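Local coordinates for adhesion G-protein coupled receptor G6 (Danio rerio, PDB 6V55), which is a cell-surface adhesion receptor linked to myelination, whose calcium-binding, multi-domain extracellular region probably engages ligands and relays signals to a G-protein-coupled membrane domain, at residues 47-52 and 102-107; 59-64 and 96-101; 272-277 and 296-301. All coordinates share one frame; numbering follows the deposited sequence.

Contacts 1 and 2 touch within the CUB domain; contact 3 lies in the pentraxin-like region, its centre about 42 Å and about 49 Å from the centres of contacts 1 and 2. Contact 1 pairs strands 41-51 and 105-114 of one sheet; contact 2 ties strand 62-66 of the facing sheet to the loop after strand 90-96. The two meet where F50 and F106 rest on V63. Both are partly buried; contact 1 has an apolar face (F50, F106) and a polar one (D49, E51, H107), contact 2 carboxylates on calcium. Contact 3 is buried, joining the end of strand 268-276 to the loop at 296-299 by aliphatic and indole packing, with R274 and R118-bound D298 as polar part.

Contact 1 (47-52 and 102-107); sequences FLDFEL and QKKGFH
F50 and F106 form the tightly packed half of this antiparallel pairing of strands 41-51 and 105-114. They are a non-hydrogen-bonded pair, and CD2 of F50 comes obliquely to 3.9 Å from CB of F106. CD1 of L52 meets the F106 ring at its edge; V63 of the facing sheet packs against these three buried side chains, as expected inside a CUB beta-sandwich. E51 N bonds to G105 O at 2.8 Å and G105 N to E51 O at 3.0 Å. At the backbone angles of G105 a CB would press on the carbonyl oxygen of K104, so glycine fits here. L48 and D49 both face H107 in a classic beta bulge, made by L48 N to H107 O at 2.6 Å and H107 N to D49 O at 3.1 Å. The face of D49, E51 and H107 is partly exposed, like K103 and K104. Here CD1 of exposed L48 sits 3.6 Å above the imidazole of H107, whose NE2 bonds to S15. With CG of D49 anti to the backbone N (chi1 -166°), K104 NZ meets the syn lone pair of D49 OD2 at 2.7 Å; Y21 shares that oxygen. The strand pair is thus apolar toward the sandwich interior and polar on the other face, where one salt bridge, D49 to K104, joins the strands.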
# COMPACT_ATOMS: atom_id res chain seq x y z
N PHE A 47 1.66 11.56 1.33
CA PHE A 47 2.74 10.93 0.59
C PHE A 47 3.86 11.95 0.44
O PHE A 47 3.69 12.97 -0.22
CB PHE A 47 2.25 10.47 -0.78
CG PHE A 47 1.27 9.33 -0.74
CD1 PHE A 47 1.70 8.03 -0.96
CD2 PHE A 47 -0.09 9.55 -0.50
CE1 PHE A 47 0.81 6.97 -0.94
CE2 PHE A 47 -0.99 8.50 -0.46
CZ PHE A 47 -0.53 7.21 -0.69
N LEU A 48 5.00 11.71 1.07
CA LEU A 48 6.12 12.61 0.89
C LEU A 48 6.84 12.36 -0.43
O LEU A 48 7.55 13.25 -0.92
CB LEU A 48 7.10 12.45 2.06
CG LEU A 48 6.42 12.54 3.43
CD1 LEU A 48 7.38 12.17 4.59
CD2 LEU A 48 5.86 13.92 3.63
N ASP A 49 6.66 11.17 -1.00
CA ASP A 49 7.33 10.69 -2.21
C ASP A 49 6.60 9.44 -2.64
O ASP A 49 6.12 8.69 -1.79
CB ASP A 49 8.80 10.37 -1.94
CG ASP A 49 9.59 10.19 -3.21
OD1 ASP A 49 9.05 10.56 -4.27
OD2 ASP A 49 10.73 9.67 -3.14
N PHE A 50 6.49 9.22 -3.96
CA PHE A 50 5.71 8.09 -4.49
C PHE A 50 6.11 7.84 -5.93
O PHE A 50 5.81 8.69 -6.80
CB PHE A 50 4.18 8.38 -4.42
CG PHE A 50 3.30 7.24 -4.91
CD1 PHE A 50 2.86 7.18 -6.25
CD2 PHE A 50 2.83 6.28 -4.02
CE1 PHE A 50 2.05 6.14 -6.70
CE2 PHE A 50 2.00 5.27 -4.46
CZ PHE A 50 1.61 5.20 -5.79
N GLU A 51 6.68 6.67 -6.22
CA GLU A 51 6.85 6.22 -7.59
C GLU A 51 6.64 4.72 -7.66
O GLU A 51 7.42 3.95 -7.08
CB GLU A 51 8.24 6.58 -8.13
CG GLU A 51 8.49 6.11 -9.56
CD GLU A 51 9.97 6.18 -10.00
OE1 GLU A 51 10.89 6.03 -9.15
OE2 GLU A 51 10.19 6.39 -11.22
N LEU A 52 5.59 4.29 -8.36
CA LEU A 52 5.32 2.88 -8.58
C LEU A 52 5.38 2.58 -10.07
O LEU A 52 5.38 3.48 -10.91
CB LEU A 52 3.96 2.48 -8.02
CG LEU A 52 3.97 1.69 -6.72
CD1 LEU A 52 4.53 2.55 -5.61
CD2 LEU A 52 2.56 1.29 -6.38
N GLN A 102 10.56 -2.99 -10.81
CA GLN A 102 10.40 -2.31 -9.54
C GLN A 102 10.86 -0.86 -9.66
O GLN A 102 11.85 -0.57 -10.33
CB GLN A 102 11.18 -3.01 -8.44
CG GLN A 102 10.50 -4.29 -8.03
CD GLN A 102 10.99 -5.47 -8.79
OE1 GLN A 102 12.19 -5.64 -8.96
NE2 GLN A 102 10.06 -6.30 -9.28
N LYS A 103 10.12 0.03 -9.02
CA LYS A 103 10.50 1.42 -8.90
C LYS A 103 10.78 1.73 -7.43
O LYS A 103 10.92 0.83 -6.59
CB LYS A 103 9.41 2.32 -9.47
CG LYS A 103 9.04 2.00 -10.91
CD LYS A 103 10.17 2.30 -11.90
CE LYS A 103 9.91 1.55 -13.21
NZ LYS A 103 10.36 2.28 -14.42
N LYS A 104 10.84 3.03 -7.12
CA LYS A 104 11.44 3.50 -5.88
C LYS A 104 10.56 3.19 -4.68
O LYS A 104 11.06 2.81 -3.61
CB LYS A 104 11.67 5.00 -6.01
CG LYS A 104 12.48 5.63 -4.91
CD LYS A 104 12.04 7.06 -4.66
CE LYS A 104 11.96 7.90 -5.94
NZ LYS A 104 11.45 9.29 -5.71
N GLY A 105 9.25 3.31 -4.83
CA GLY A 105 8.36 3.09 -3.73
C GLY A 105 7.82 4.39 -3.18
O GLY A 105 7.46 5.29 -3.95
N PHE A 106 7.77 4.51 -1.85
CA PHE A 106 7.06 5.63 -1.27
C PHE A 106 7.48 5.87 0.17
O PHE A 106 8.00 4.98 0.85
CB PHE A 106 5.54 5.43 -1.33
CG PHE A 106 5.05 4.10 -0.84
CD1 PHE A 106 4.68 3.93 0.50
CD2 PHE A 106 4.87 3.04 -1.73
CE1 PHE A 106 4.18 2.69 0.94
CE2 PHE A 106 4.38 1.81 -1.29
CZ PHE A 106 4.03 1.64 0.04
N HIS A 107 7.21 7.09 0.62
CA HIS A 107 7.45 7.54 1.98
C HIS A 107 6.20 8.29 2.42
O HIS A 107 5.89 9.35 1.86
CB HIS A 107 8.68 8.45 2.05
CG HIS A 107 9.09 8.83 3.44
ND1 HIS A 107 10.04 9.80 3.69
CD2 HIS A 107 8.68 8.39 4.65
CE1 HIS A 107 10.19 9.94 4.99
NE2 HIS A 107 9.39 9.09 5.60

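Contact 2 (59-64 and 96-101); sequences IYDRVV and NSDFSV. With CA (calcium ion), chain C.
OD1 of D61 is held by calcium at 2.5 Å and by the backbone N of D98 at 3.0 Å, the latter approaching from above the carboxylate plane (37° out of it). The second oxygen of D61 also reaches the metal, at 2.7 Å, making the carboxylate bidentate, and takes a hydrogen bond from the hydroxyl of Y25. D98 contributes a single oxygen, OD2, 2.5 Å from calcium. Its CG stands between the backbone N and the carbonyl carbon (chi1 57°), which swings the carboxylate in beside that of D61; calcium bridges the two oxygens, D61 OD1 and D98 OD2, that would otherwise probably repel each other. The carbonyl oxygens of S100 and V101, a water that donates to D98 O, and E53 complete the shell. This grouping of acidic side chains and loop carbonyls is the calcium site of many CUB domains, here where strand 62-66 begins and strand 90-96 ends. Away from the metal, R62 and N96 form an antiparallel hydrogen-bonded pair, with R62 N to N96 O at 3.0 Å and N96 N to R62 O at 3.1 Å, both nearly straight at the carbonyl. OD1 of D98 lies obliquely beside the Y60 ring, 3.5 Å from Y60 CB, and forms a salt bridge with K477, which links this calcium loop to a later part of the extracellular region.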
# COMPACT_ATOMS: atom_id res chain seq x y z
N ILE A 59 -2.72 -2.57 -12.47
CA ILE A 59 -2.79 -4.02 -12.31
C ILE A 59 -1.43 -4.67 -12.14
O ILE A 59 -1.36 -5.90 -12.01
CB ILE A 59 -3.52 -4.70 -13.49
CG1 ILE A 59 -2.70 -4.61 -14.77
CG2 ILE A 59 -4.89 -4.10 -13.73
CD1 ILE A 59 -3.01 -5.73 -15.75
N TYR A 60 -0.34 -3.89 -12.11
CA TYR A 60 0.99 -4.45 -11.89
C TYR A 60 1.40 -4.23 -10.44
O TYR A 60 1.31 -5.16 -9.63
CB TYR A 60 2.02 -3.85 -12.85
CG TYR A 60 1.87 -4.27 -14.31
CD1 TYR A 60 1.07 -5.34 -14.67
CD2 TYR A 60 2.54 -3.59 -15.33
CE1 TYR A 60 0.92 -5.71 -16.00
CE2 TYR A 60 2.40 -3.95 -16.65
CZ TYR A 60 1.60 -5.01 -16.98
OH TYR A 60 1.46 -5.40 -18.29
N ASP A 61 1.84 -3.03 -10.07
CA ASP A 61 2.04 -2.68 -8.67
C ASP A 61 1.01 -1.63 -8.30
O ASP A 61 0.81 -0.68 -9.05
CB ASP A 61 3.43 -2.10 -8.39
CG ASP A 61 4.55 -2.96 -8.92
OD1 ASP A 61 4.29 -4.14 -9.22
OD2 ASP A 61 5.70 -2.46 -9.05
N ARG A 62 0.38 -1.76 -7.13
CA ARG A 62 -0.60 -0.76 -6.72
C ARG A 62 -0.48 -0.50 -5.22
O ARG A 62 -0.05 -1.36 -4.45
CB ARG A 62 -2.04 -1.19 -7.06
CG ARG A 62 -2.52 -2.44 -6.37
CD ARG A 62 -4.03 -2.65 -6.54
NE ARG A 62 -4.42 -2.81 -7.94
CZ ARG A 62 -5.55 -3.38 -8.37
NH1 ARG A 62 -6.45 -3.87 -7.51
NH2 ARG A 62 -5.78 -3.46 -9.68
N VAL A 63 -0.85 0.71 -4.82
CA VAL A 63 -1.08 1.08 -3.43
C VAL A 63 -2.57 1.34 -3.30
O VAL A 63 -3.12 2.11 -4.09
CB VAL A 63 -0.27 2.31 -3.01
CG1 VAL A 63 -0.74 2.87 -1.66
CG2 VAL A 63 1.17 1.96 -2.93
N VAL A 64 -3.22 0.70 -2.32
CA VAL A 64 -4.63 0.94 -1.99
C VAL A 64 -4.70 1.73 -0.68
O VAL A 64 -4.07 1.33 0.31
CB VAL A 64 -5.41 -0.38 -1.87
CG1 VAL A 64 -6.84 -0.13 -1.43
CG2 VAL A 64 -5.39 -1.15 -3.19
N ASN A 96 1.09 -3.77 -2.92
CA ASN A 96 1.36 -5.05 -3.57
C ASN A 96 2.19 -4.82 -4.82
O ASN A 96 1.86 -3.95 -5.63
CB ASN A 96 0.06 -5.76 -3.91
CG ASN A 96 -0.72 -6.14 -2.69
OD1 ASN A 96 -0.31 -7.04 -1.93
ND2 ASN A 96 -1.83 -5.46 -2.47
N SER A 97 3.28 -5.57 -4.97
CA SER A 97 4.10 -5.51 -6.17
C SER A 97 4.02 -6.87 -6.82
O SER A 97 3.76 -7.87 -6.15
CB SER A 97 5.56 -5.17 -5.87
OG SER A 97 6.04 -6.05 -4.86
N ASP A 98 4.24 -6.93 -8.13
CA ASP A 98 4.19 -8.25 -8.75
C ASP A 98 5.61 -8.78 -8.86
O ASP A 98 6.48 -8.35 -8.10
CB ASP A 98 3.40 -8.22 -10.07
CG ASP A 98 3.95 -7.23 -11.12
OD1 ASP A 98 3.23 -7.00 -12.12
OD2 ASP A 98 5.07 -6.71 -11.04
N PHE A 99 5.87 -9.67 -9.83
CA PHE A 99 7.12 -10.43 -9.94
C PHE A 99 8.24 -9.69 -10.66
O PHE A 99 9.37 -10.18 -10.62
CB PHE A 99 6.89 -11.77 -10.67
CG PHE A 99 6.06 -11.65 -11.94
CD1 PHE A 99 6.68 -11.40 -13.16
CD2 PHE A 99 4.68 -11.82 -11.91
CE1 PHE A 99 5.94 -11.27 -14.34
CE2 PHE A 99 3.93 -11.69 -13.08
CZ PHE A 99 4.57 -11.42 -14.29
N SER A 100 7.98 -8.57 -11.33
CA SER A 100 9.03 -7.95 -12.13
C SER A 100 8.76 -6.45 -12.26
O SER A 100 7.63 -6.01 -12.07
CB SER A 100 9.11 -8.56 -13.53
OG SER A 100 8.03 -8.05 -14.29
N VAL A 101 9.81 -5.70 -12.64
CA VAL A 101 9.85 -4.23 -12.79
C VAL A 101 9.54 -3.51 -11.48
O VAL A 101 8.37 -3.37 -11.10
CB VAL A 101 8.92 -3.71 -13.91
CG1 VAL A 101 9.12 -2.23 -14.14
CG2 VAL A 101 9.11 -4.50 -15.20
CA CA C . 6.47 -4.78 -10.28
O HOH W 1 7.60 -6.03 -8.36

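Contact 3 (272-277 and 296-301); sequences NFRLWD and VVDWDH
The indole of W299 lies against the backbone of strand 268-276, with the backbone N of N272 over one face, 3.2 Å above its plane and offset toward the rim, and that of F273 3.4 Å from CE3 of W299. Its six-membered ring also meets the side chain of F273, whose CB sits 3.6 Å from the same CE3 of W299. CG of W299 is anti to the backbone N (chi1 -158°), and this carries the indole across the start of the segment. W304 stacks edge-to-face with it, and the Y271 ring meets it at about a right angle. A second flat group, the R274 guanidinium, has ND2 of N272 over one face and N272 O at its edge, in plane, where R274 NE donates to that oxygen at 3.2 Å. Farther along, V296 and V297 both face L275 in a classic beta bulge: L275 N bonds to V297 O at 2.9 Å, and V296 N bonds to L275 O at 3.0 Å. CB of L275 packs against CB of V297, while L249 of the other sheet packs on both L275 and F273, placing this side of the strand toward the interior of a pentraxin-like beta-sandwich. D298 runs beside R274, touching its CG through OD1, but its salt bridge goes to R118. With an alanine at W299, a gap would probably open over the N272 and F273 backbone, leaving W304 and Y271 without their aromatic partner. The loop is therefore fastened mainly by shape and apolar burial plus two backbone bonds, while the charge of D298 is met by R118 from outside the two segments.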
# COMPACT_ATOMS: atom_id res chain seq x y z
N ASN A 272 -21.36 25.88 17.61
CA ASN A 272 -20.79 27.05 16.92
C ASN A 272 -20.80 28.34 17.77
O ASN A 272 -21.11 29.43 17.28
CB ASN A 272 -21.43 27.28 15.55
CG ASN A 272 -20.44 27.78 14.54
OD1 ASN A 272 -19.22 27.70 14.76
ND2 ASN A 272 -20.93 28.33 13.43
N PHE A 273 -20.41 28.21 19.04
CA PHE A 273 -20.38 29.35 19.96
C PHE A 273 -19.18 30.23 19.64
O PHE A 273 -18.03 29.79 19.75
CB PHE A 273 -20.33 28.87 21.41
CG PHE A 273 -20.57 29.97 22.44
CD1 PHE A 273 -19.51 30.72 22.96
CD2 PHE A 273 -21.84 30.22 22.90
CE1 PHE A 273 -19.72 31.72 23.88
CE2 PHE A 273 -22.06 31.21 23.84
CZ PHE A 273 -21.00 31.96 24.33
N ARG A 274 -19.45 31.48 19.28
CA ARG A 274 -18.41 32.43 18.90
C ARG A 274 -18.69 33.79 19.55
O ARG A 274 -19.83 34.12 19.86
CB ARG A 274 -18.32 32.58 17.36
CG ARG A 274 -18.02 31.30 16.56
CD ARG A 274 -18.49 31.42 15.11
NE ARG A 274 -19.93 31.21 14.95
CZ ARG A 274 -20.64 31.61 13.89
NH1 ARG A 274 -20.03 32.25 12.89
NH2 ARG A 274 -21.95 31.38 13.84
N LEU A 275 -17.62 34.57 19.74
CA LEU A 275 -17.67 35.86 20.42
C LEU A 275 -16.76 36.86 19.70
O LEU A 275 -15.66 36.50 19.27
CB LEU A 275 -17.25 35.74 21.89
CG LEU A 275 -17.28 36.95 22.82
CD1 LEU A 275 -18.66 37.59 22.84
CD2 LEU A 275 -16.88 36.49 24.20
N TRP A 276 -17.20 38.10 19.61
CA TRP A 276 -16.48 39.16 18.92
C TRP A 276 -16.38 40.41 19.78
O TRP A 276 -17.17 40.62 20.71
CB TRP A 276 -17.17 39.57 17.61
CG TRP A 276 -17.06 38.63 16.45
CD1 TRP A 276 -16.18 38.72 15.41
CD2 TRP A 276 -17.89 37.50 16.18
NE1 TRP A 276 -16.40 37.71 14.51
CE2 TRP A 276 -17.45 36.95 14.96
CE3 TRP A 276 -18.97 36.90 16.84
CZ2 TRP A 276 -18.05 35.82 14.40
CZ3 TRP A 276 -19.58 35.78 16.28
CH2 TRP A 276 -19.11 35.25 15.07
N ASP A 277 -15.44 41.28 19.38
CA ASP A 277 -15.07 42.53 20.05
C ASP A 277 -16.05 43.67 19.80
O ASP A 277 -16.03 44.66 20.55
CB ASP A 277 -13.71 42.97 19.54
CG ASP A 277 -12.64 42.84 20.58
OD1 ASP A 277 -13.00 42.51 21.73
OD2 ASP A 277 -11.46 43.09 20.24
N VAL A 296 -12.72 36.77 19.54
CA VAL A 296 -12.19 36.49 20.87
C VAL A 296 -12.26 35.01 21.15
O VAL A 296 -11.25 34.39 21.48
CB VAL A 296 -12.96 37.30 21.94
CG1 VAL A 296 -12.40 36.99 23.31
CG2 VAL A 296 -12.89 38.78 21.62
N VAL A 297 -13.45 34.42 21.01
CA VAL A 297 -13.67 32.99 21.20
C VAL A 297 -14.25 32.46 19.90
O VAL A 297 -15.16 33.06 19.33
CB VAL A 297 -14.60 32.73 22.40
CG1 VAL A 297 -14.83 31.27 22.60
CG2 VAL A 297 -14.03 33.30 23.68
N ASP A 298 -13.70 31.35 19.41
CA ASP A 298 -14.19 30.65 18.23
C ASP A 298 -14.48 29.20 18.59
O ASP A 298 -13.93 28.66 19.56
CB ASP A 298 -13.17 30.74 17.08
CG ASP A 298 -13.73 30.29 15.75
OD1 ASP A 298 -14.88 30.63 15.42
OD2 ASP A 298 -13.01 29.58 15.02
N TRP A 299 -15.36 28.58 17.81
CA TRP A 299 -15.71 27.17 17.97
C TRP A 299 -14.65 26.30 17.34
O TRP A 299 -14.72 25.92 16.17
CB TRP A 299 -17.07 26.89 17.35
CG TRP A 299 -17.77 25.66 17.87
CD1 TRP A 299 -18.19 24.60 17.12
CD2 TRP A 299 -18.26 25.42 19.21
NE1 TRP A 299 -18.85 23.70 17.91
CE2 TRP A 299 -18.91 24.17 19.20
CE3 TRP A 299 -18.17 26.12 20.42
CZ2 TRP A 299 -19.46 23.60 20.34
CZ3 TRP A 299 -18.74 25.56 21.56
CH2 TRP A 299 -19.37 24.31 21.51
N ASP A 300 -13.66 25.97 18.15
CA ASP A 300 -12.38 25.45 17.73
C ASP A 300 -11.73 24.99 19.01
O ASP A 300 -11.82 25.69 20.03
CB ASP A 300 -11.57 26.53 17.01
CG ASP A 300 -10.37 25.98 16.29
OD1 ASP A 300 -9.42 25.50 16.96
OD2 ASP A 300 -10.38 26.06 15.04
N HIS A 301 -11.12 23.80 18.97
CA HIS A 301 -10.73 23.10 20.19
C HIS A 301 -9.63 23.81 20.96
O HIS A 301 -9.60 23.69 22.19
CB HIS A 301 -10.25 21.70 19.85
CG HIS A 301 -11.36 20.75 19.56
ND1 HIS A 301 -12.08 20.13 20.56
CD2 HIS A 301 -11.87 20.31 18.38
CE1 HIS A 301 -12.98 19.34 20.01
NE2 HIS A 301 -12.88 19.43 18.69